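Local coordinates for 2,3-dehydroadipyl-CoA hydratase (Escherichia coli, PDB 4FZW), which catalyses the reversible hydration of 2,3-dehydroadipyl-CoA to 3-hydroxyadipyl-CoA in the phenylacetate degradation pathway, at residues B[145-148]-B[149-153]; B[216-219]-B[220-224]. All blocks are in the same frame, centred on the assembly; numbering follows the deposited sequence.

Contact 1. Residues B[145-148]-B[149-153]; sequences QRLI and RSVGK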
loop_
_atom_site.group_PDB
_atom_site.type_symbol
_atom_site.label_atom_id
_atom_site.label_comp_id
_atom_site.label_asym_id
_atom_site.label_seq_id
_atom_site.Cartn_x
_atom_site.Cartn_y
_atom_site.Cartn_z
ATOM N N GLN B 145 14.349 -8.244 1.191
ATOM C CA GLN B 145 13.100 -7.805 0.591
ATOM C C GLN B 145 12.736 -8.672 -0.587
ATOM O O GLN B 145 11.597 -9.120 -0.721
ATOM C CB GLN B 145 13.223 -6.345 0.132
ATOM C CG GLN B 145 13.502 -5.368 1.266
ATOM C CD GLN B 145 12.442 -5.435 2.335
ATOM O OE1 GLN B 145 11.251 -5.399 2.038
ATOM N NE2 GLN B 145 12.869 -5.583 3.584
ATOM N N ARG B 146 13.710 -8.918 -1.451
ATOM C CA ARG B 146 13.419 -9.630 -2.673
ATOM C C ARG B 146 13.322 -11.144 -2.457
ATOM O O ARG B 146 12.530 -11.813 -3.115
ATOM C CB ARG B 146 14.426 -9.255 -3.740
ATOM C CG ARG B 146 14.002 -8.034 -4.481
ATOM C CD ARG B 146 14.954 -7.680 -5.579
ATOM N NE ARG B 146 16.033 -6.865 -5.054
ATOM C CZ ARG B 146 16.276 -5.618 -5.437
ATOM N NH1 ARG B 146 15.525 -5.050 -6.363
ATOM N NH2 ARG B 146 17.281 -4.946 -4.904
ATOM N N LEU B 147 14.090 -11.659 -1.504
ATOM C CA LEU B 147 14.115 -13.088 -1.249
ATOM C C LEU B 147 12.779 -13.597 -0.691
ATOM O O LEU B 147 12.223 -14.605 -1.175
ATOM C CB LEU B 147 15.290 -13.455 -0.324
ATOM C CG LEU B 147 15.531 -14.954 -0.085
ATOM C CD1 LEU B 147 15.569 -15.741 -1.401
ATOM C CD2 LEU B 147 16.802 -15.176 0.703
ATOM N N ILE B 148 12.251 -12.891 0.306
ATOM C CA ILE B 148 11.015 -13.330 0.949
ATOM C C ILE B 148 9.853 -13.269 -0.044
ATOM O O ILE B 148 8.940 -14.085 -0.002
ATOM C CB ILE B 148 10.732 -12.517 2.236
ATOM C CG1 ILE B 148 9.485 -13.024 2.953
ATOM C CG2 ILE B 148 10.641 -11.046 1.927
ATOM C CD1 ILE B 148 9.446 -12.627 4.424
ATOM N N ARG B 149 9.917 -12.310 -0.960
ATOM C CA ARG B 149 8.878 -12.148 -1.968
ATOM C C ARG B 149 8.801 -13.332 -2.932
ATOM O O ARG B 149 7.771 -13.557 -3.563
ATOM C CB ARG B 149 9.030 -10.795 -2.712
ATOM C CG ARG B 149 8.440 -9.633 -1.920
ATOM C CD ARG B 149 8.602 -8.283 -2.628
ATOM N NE ARG B 149 7.880 -7.213 -1.937
ATOM C CZ ARG B 149 8.330 -6.571 -0.858
ATOM N NH1 ARG B 149 9.511 -6.878 -0.334
ATOM N NH2 ARG B 149 7.597 -5.618 -0.296
ATOM N N SER B 150 9.877 -14.104 -3.043
ATOM C CA SER B 150 9.873 -15.212 -4.001
ATOM C C SER B 150 10.072 -16.605 -3.400
ATOM O O SER B 150 9.865 -17.569 -4.092
ATOM C CB SER B 150 10.889 -14.973 -5.120
ATOM O OG SER B 150 12.218 -15.079 -4.644
ATOM N N VAL B 151 10.465 -16.713 -2.130
ATOM C CA VAL B 151 10.614 -18.031 -1.490
ATOM C C VAL B 151 9.869 -18.217 -0.157
ATOM O O VAL B 151 10.005 -19.252 0.489
ATOM C CB VAL B 151 12.103 -18.438 -1.302
ATOM C CG1 VAL B 151 12.912 -18.061 -2.520
ATOM C CG2 VAL B 151 12.689 -17.855 -0.032
ATOM N N GLY B 152 9.081 -17.224 0.254
ATOM C CA GLY B 152 8.277 -17.359 1.460
ATOM C C GLY B 152 9.020 -16.991 2.735
ATOM O O GLY B 152 10.254 -16.917 2.752
ATOM N N LYS B 153 8.281 -16.780 3.819
ATOM C CA LYS B 153 8.883 -16.264 5.046
ATOM C C LYS B 153 9.843 -17.226 5.750
ATOM O O LYS B 153 10.823 -16.809 6.369
ATOM C CB LYS B 153 7.805 -15.777 6.034
ATOM C CG LYS B 153 8.294 -14.590 6.842
ATOM C CD LYS B 153 7.895 -14.692 8.290
ATOM C CE LYS B 153 6.464 -15.146 8.399
ATOM N NZ LYS B 153 5.970 -15.164 9.792
#
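The carbonyl oxygen of Leu147 is gripped by two backbone amides of the next helical turn. Val151 N, 2.9 Å from Leu147 O, meets it almost head-on, whereas Ser150 N at 3.0 Å from the same oxygen comes from well above the carbonyl plane. Gly152 N donates to Ile148 O; Gly152 adopts a positive phi (86°), where a beta carbon would press against the preceding carbonyl oxygen, so glycine suits the position.

One turn back from Arg149, Gln145 presents two acceptors to the guanidinium. Arg149 NH1 donates hydrogen bonds to Gln145 O (3.1 Å) and Gln145 OE1 (3.3 Å), standing above the carbonyl plane of the first, not on a lone pair. Both oxygens sit close to the guanidinium plane, although the amide plane is turned 51° from it. The arginine reaches them with CG anti to its carbonyl carbon (chi1 -81°) and the chain extended to NE, its methylenes passing over Gln145 O. Gln145 NE2 donates to Ala211 O of the second subunit, which fixes the flip of the amide. A leucine in place of Arg149 would take away both bonds, and the Gln145 amide would probably be freer to turn, held then by Ala211 of the neighbouring subunit.

Leu147 CD1 meets both methyls of Val151, 3.7 Å from Val151 CG1; Leu176 packs on both residues, and Leu115 and Leu130 on Leu147. Ile148 CD1 lies against the aliphatic part of Lys153, five residues on, past Gly152, where the backbone leaves helical geometry; Lys153 NZ reaches Cys117 O and Leu115 O of the second subunit. The four-residue spacing of Gln145-Arg149 and Leu147-Val151 is that of an alpha-helix, here the start of helix 146-162 in the crotonase fold, with one face buried and another at a subunit interface.

Contact 2. Residues B[216-219]-B[220-224]; sequences QEVA and LQAGL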
loop_
_atom_site.group_PDB
_atom_site.type_symbol
_atom_site.label_atom_id
_atom_site.label_comp_id
_atom_site.label_asym_id
_atom_site.label_seq_id
_atom_site.Cartn_x
_atom_site.Cartn_y
_atom_site.Cartn_z
ATOM N N GLN B 216 5.144 -5.528 -7.672
ATOM C CA GLN B 216 5.802 -5.554 -6.366
ATOM C C GLN B 216 5.680 -4.212 -5.682
ATOM O O GLN B 216 6.298 -3.999 -4.639
ATOM C CB GLN B 216 7.298 -5.871 -6.501
ATOM C CG GLN B 216 7.665 -7.028 -7.433
ATOM C CD GLN B 216 7.292 -8.381 -6.871
ATOM O OE1 GLN B 216 8.015 -8.948 -6.050
ATOM N NE2 GLN B 216 6.161 -8.914 -7.318
ATOM N N GLU B 217 4.896 -3.304 -6.270
ATOM C CA GLU B 217 4.849 -1.917 -5.797
ATOM C C GLU B 217 3.455 -1.439 -5.453
ATOM O O GLU B 217 3.296 -0.351 -4.895
ATOM C CB GLU B 217 5.442 -0.947 -6.823
ATOM C CG GLU B 217 6.851 -1.293 -7.329
ATOM C CD GLU B 217 7.908 -1.371 -6.222
ATOM O OE1 GLU B 217 7.623 -0.926 -5.084
ATOM O OE2 GLU B 217 9.026 -1.877 -6.490
ATOM N N VAL B 218 2.440 -2.229 -5.787
ATOM C CA VAL B 218 1.063 -1.753 -5.637
ATOM C C VAL B 218 0.194 -2.957 -5.352
ATOM O O VAL B 218 0.560 -4.075 -5.744
ATOM C CB VAL B 218 0.524 -1.018 -6.926
ATOM C CG1 VAL B 218 1.577 -0.132 -7.550
ATOM C CG2 VAL B 218 0.075 -2.028 -7.965
ATOM N N ALA B 219 -0.948 -2.745 -4.687
ATOM C CA ALA B 219 -1.892 -3.844 -4.436
ATOM C C ALA B 219 -2.499 -4.374 -5.744
ATOM O O ALA B 219 -2.427 -3.701 -6.784
ATOM C CB ALA B 219 -2.979 -3.435 -3.458
ATOM N N LEU B 220 -3.102 -5.567 -5.676
ATOM C CA LEU B 220 -3.545 -6.309 -6.858
ATOM C C LEU B 220 -4.445 -5.532 -7.835
ATOM O O LEU B 220 -4.182 -5.511 -9.051
ATOM C CB LEU B 220 -4.201 -7.630 -6.457
ATOM C CG LEU B 220 -4.783 -8.387 -7.657
ATOM C CD1 LEU B 220 -3.757 -8.526 -8.812
ATOM C CD2 LEU B 220 -5.315 -9.746 -7.264
ATOM N N GLN B 221 -5.493 -4.897 -7.302
ATOM C CA GLN B 221 -6.422 -4.086 -8.114
ATOM C C GLN B 221 -5.721 -3.000 -8.888
ATOM O O GLN B 221 -5.912 -2.887 -10.098
ATOM C CB GLN B 221 -7.527 -3.480 -7.275
ATOM C CG GLN B 221 -8.465 -4.525 -6.751
ATOM C CD GLN B 221 -8.998 -5.387 -7.858
ATOM O OE1 GLN B 221 -9.684 -4.893 -8.758
ATOM N NE2 GLN B 221 -8.660 -6.678 -7.827
ATOM N N ALA B 222 -4.888 -2.225 -8.209
ATOM C CA ALA B 222 -4.092 -1.209 -8.890
ATOM C C ALA B 222 -3.099 -1.804 -9.907
ATOM O O ALA B 222 -2.757 -1.148 -10.898
ATOM C CB ALA B 222 -3.373 -0.335 -7.876
ATOM N N GLY B 223 -2.655 -3.048 -9.673
ATOM C CA GLY B 223 -1.743 -3.719 -10.587
ATOM C C GLY B 223 -2.457 -3.985 -11.897
ATOM O O GLY B 223 -1.898 -3.797 -12.978
ATOM N N LEU B 224 -3.709 -4.413 -11.797
ATOM C CA LEU B 224 -4.493 -4.715 -12.983
ATOM C C LEU B 224 -4.753 -3.446 -13.787
ATOM O O LEU B 224 -4.554 -3.415 -14.999
ATOM C CB LEU B 224 -5.810 -5.385 -12.601
ATOM C CG LEU B 224 -5.694 -6.718 -11.853
ATOM C CD1 LEU B 224 -7.072 -7.198 -11.421
ATOM C CD2 LEU B 224 -5.005 -7.749 -12.719
#
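Val218 CG2 fits closely against the first turn of helix 220-235, 3.4 Å from Gly223 N and 3.8 Å from Ala222 CB. With CG1 anti to the carbonyl carbon (chi1 -40°), the other methyl, CG2, is the one left facing the helix. There it rests on the backbone of Gly223, while the small methyl of Ala222 suits the place beside the valine. Beside this packing, Gly223 N donates to Ala219 O at 3.0 Å, lying in the carbonyl plane.

This is the N-terminal turn of a helix with Ala219 at the N-cap. Alanine offers no side-chain oxygen to cap with, and help arrives from outside: Glu217 OE1 of the third subunit accepts a hydrogen bond from Gln221 N, and Glu217 OE1 of this chain accepts from Gln221 N of the second subunit in turn.

Leu220, by contrast with its polar neighbour, is buried, and packs on Glu217 of the third subunit. The looser side is that of Gln221, whose amide leads away from residues 216-219, as befits a polar, partly exposed residue.

How the contacts relate
Both contacts are openings of helices, but at different depths. Contact 1, at the start of helix 146-162, is largely buried and its centre lies about 15 Å from the chain centre; contact 2, where a loop enters helix 220-235, is partly buried and about 22 Å out. Their centres are about 17 Å apart, yet they meet where Arg149 CD packs on Gln216 OE1 at 3.5 Å. Contact 1 combines an apolar cluster with an arginine-amide pairing, whereas contact 2 relies on small residues against one valine. Both also face the second subunit, whose Val218 packs on Arg149, so the contact 2 loop of one copy packs on the contact 1 helix of another.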